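Local coordinates for probable transcriptional regulator, TetR family protein (Rhodococcus sp., PDB 3BJB) that probably binds DNA through a helix-turn-helix motif to regulate transcription, at residues R164-L169 with L197-L202. Residues are numbered along the deposited sequence; the frame is centred on the assembly and turned at random.
Sequences RLLVQL and LLLVNL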
loop_
_atom_site.group_PDB
_atom_site.type_symbol
_atom_site.label_atom_id
_atom_site.label_comp_id
_atom_site.label_asym_id
_atom_site.label_seq_id
_atom_site.Cartn_x
_atom_site.Cartn_y
_atom_site.Cartn_z
ATOM N N ARG B 164 -0.271 10.675 -10.214
ATOM C CA ARG B 164 0.630 9.718 -9.583
ATOM C C ARG B 164 0.244 9.701 -8.112
ATOM O O ARG B 164 0.104 8.640 -7.521
ATOM C CB ARG B 164 2.103 10.109 -9.800
ATOM C CG ARG B 164 3.086 8.899 -9.770
ATOM C CD ARG B 164 4.569 9.281 -9.503
ATOM N NE ARG B 164 4.811 10.645 -9.950
ATOM C CZ ARG B 164 5.068 11.652 -9.129
ATOM N NH1 ARG B 164 5.158 11.417 -7.831
ATOM N NH2 ARG B 164 5.234 12.878 -9.604
ATOM N N LEU B 165 0.017 10.890 -7.547
ATOM C CA LEU B 165 -0.579 11.010 -6.210
ATOM C C LEU B 165 -1.939 10.270 -6.045
ATOM O O LEU B 165 -2.196 9.659 -5.008
ATOM C CB LEU B 165 -0.714 12.482 -5.823
ATOM C CG LEU B 165 0.583 13.304 -5.681
ATOM C CD1 LEU B 165 0.263 14.768 -5.343
ATOM C CD2 LEU B 165 1.499 12.752 -4.636
ATOM N N LEU B 166 -2.809 10.335 -7.056
ATOM C CA LEU B 166 -4.085 9.633 -6.981
ATOM C C LEU B 166 -3.897 8.110 -6.924
ATOM O O LEU B 166 -4.288 7.505 -5.928
ATOM C CB LEU B 166 -5.031 10.049 -8.107
ATOM C CG LEU B 166 -6.504 9.610 -8.087
ATOM C CD1 LEU B 166 -7.247 10.009 -6.812
ATOM C CD2 LEU B 166 -7.253 10.127 -9.325
ATOM N N VAL B 167 -3.271 7.486 -7.935
ATOM C CA VAL B 167 -3.182 6.003 -7.902
ATOM C C VAL B 167 -2.458 5.532 -6.653
ATOM O O VAL B 167 -2.665 4.412 -6.193
ATOM C CB VAL B 167 -2.617 5.300 -9.193
ATOM C CG1 VAL B 167 -2.828 6.129 -10.441
ATOM C CG2 VAL B 167 -1.162 4.899 -9.043
ATOM N N GLN B 168 -1.633 6.414 -6.095
ATOM C CA GLN B 168 -0.902 6.110 -4.859
ATOM C C GLN B 168 -1.867 6.038 -3.695
ATOM O O GLN B 168 -2.088 4.960 -3.148
ATOM C CB GLN B 168 0.280 7.080 -4.608
ATOM C CG GLN B 168 1.698 6.430 -4.841
ATOM C CD GLN B 168 1.736 4.875 -4.586
ATOM O OE1 GLN B 168 2.092 4.409 -3.487
ATOM N NE2 GLN B 168 1.353 4.087 -5.613
ATOM N N LEU B 169 -2.476 7.174 -3.370
ATOM C CA LEU B 169 -3.630 7.226 -2.480
ATOM C C LEU B 169 -4.669 6.117 -2.746
ATOM O O LEU B 169 -5.284 5.601 -1.821
ATOM C CB LEU B 169 -4.284 8.593 -2.564
ATOM C CG LEU B 169 -5.584 8.853 -1.810
ATOM C CD1 LEU B 169 -5.564 8.297 -0.419
ATOM C CD2 LEU B 169 -5.766 10.342 -1.726
ATOM N N LEU B 197 -10.089 16.761 -4.739
ATOM C CA LEU B 197 -8.996 17.488 -4.151
ATOM C C LEU B 197 -7.779 17.456 -5.072
ATOM O O LEU B 197 -7.266 18.534 -5.471
ATOM C CB LEU B 197 -8.712 16.992 -2.730
ATOM C CG LEU B 197 -9.852 17.442 -1.811
ATOM C CD1 LEU B 197 -9.692 16.910 -0.414
ATOM C CD2 LEU B 197 -10.051 18.994 -1.784
ATOM N N LEU B 198 -7.350 16.245 -5.445
ATOM C CA LEU B 198 -6.101 16.071 -6.190
ATOM C C LEU B 198 -6.129 16.601 -7.597
ATOM O O LEU B 198 -5.110 17.090 -8.069
ATOM C CB LEU B 198 -5.617 14.623 -6.216
ATOM C CG LEU B 198 -5.024 14.121 -4.888
ATOM C CD1 LEU B 198 -5.051 12.618 -4.713
ATOM C CD2 LEU B 198 -3.613 14.631 -4.708
ATOM N N LEU B 199 -7.285 16.528 -8.259
ATOM C CA LEU B 199 -7.364 16.866 -9.692
ATOM C C LEU B 199 -8.006 18.205 -10.058
ATOM O O LEU B 199 -8.488 18.362 -11.182
ATOM C CB LEU B 199 -8.051 15.739 -10.475
ATOM C CG LEU B 199 -7.580 14.304 -10.267
ATOM C CD1 LEU B 199 -8.551 13.380 -10.987
ATOM C CD2 LEU B 199 -6.141 14.117 -10.759
ATOM N N VAL B 200 -7.985 19.169 -9.137
ATOM C CA VAL B 200 -8.495 20.526 -9.424
ATOM C C VAL B 200 -8.016 21.088 -10.745
ATOM O O VAL B 200 -8.806 21.674 -11.465
ATOM C CB VAL B 200 -8.132 21.574 -8.347
ATOM C CG1 VAL B 200 -9.280 21.773 -7.395
ATOM C CG2 VAL B 200 -6.818 21.219 -7.622
ATOM N N ASN B 201 -6.736 20.894 -11.068
ATOM C CA ASN B 201 -6.097 21.585 -12.205
ATOM C C ASN B 201 -5.991 20.781 -13.509
ATOM O O ASN B 201 -5.183 21.094 -14.383
ATOM C CB ASN B 201 -4.724 22.111 -11.770
ATOM C CG ASN B 201 -4.805 22.932 -10.489
ATOM O OD1 ASN B 201 -5.484 23.969 -10.440
ATOM N ND2 ASN B 201 -4.125 22.466 -9.442
ATOM N N LEU B 202 -6.825 19.750 -13.624
ATOM C CA LEU B 202 -6.821 18.866 -14.782
ATOM C C LEU B 202 -7.441 19.475 -16.070
ATOM O O LEU B 202 -8.668 19.468 -16.254
ATOM C CB LEU B 202 -7.487 17.548 -14.403
ATOM C CG LEU B 202 -6.698 16.345 -14.899
ATOM C CD1 LEU B 202 -5.495 16.117 -14.016
ATOM C CD2 LEU B 202 -7.565 15.132 -14.909
#
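Leu-198, in the last turn of helix 184-198, pushes its forked end between three leucines of helix 157-179, and each methyl of the fork finds its own partners. CD1 comes within 3.8 Å of Leu-169 CD2 and also lies 3.9 Å from the backbone CA of Leu-166, which brings it down onto the helix surface itself. The other methyl turns to Leu-165, Leu-198 CD2 standing 3.8 Å from Leu-165 CB, and these two side chains cross at about a right angle. With CG of Leu-198 set opposite its carbonyl carbon (chi1 -74°), one methyl faces Leu-165 while the other faces Leu-166 and Leu-169. Leucine suits these places because a branched, apolar end can fill the space between neighbouring residues of a facing helix without a polar atom to satisfy. Cutting this side chain back to alanine removes both methyls and is likely to open a gap among Leu-165, Leu-166 and Leu-169.

The packing thins toward the chain's end. Leu-199, the first residue to leave helical geometry, adds a single touch, its CD1 3.9 Å from Leu-166 CD2. Leu-166 can meet it because its CG lies anti to the backbone N (chi1 -170°), where its methyls serve both Leu-198 and Leu-199. A type I turn from Leu-199 to Leu-202 leaves Val-200 and Asn-201 in solvent, the asparagine weakly hydrogen-bonded through ND2 to Glu-158 OE2, and returns the chain to a buried Leu-202.

No hydrogen bond joins the two segments. Helix 95-111 adds Val-99 against both Leu-166 and Leu-199, while Met-146 of helix 134-150 also packs on Leu-166. On the dimer side, Leu-198 meets Leu-198 of the second subunit and Arg-164 forms a salt bridge with that subunit's Asp-190, consistent with the four-helix bundle that helices 157-179 and 184-198 build with their mates in TetR-family dimers.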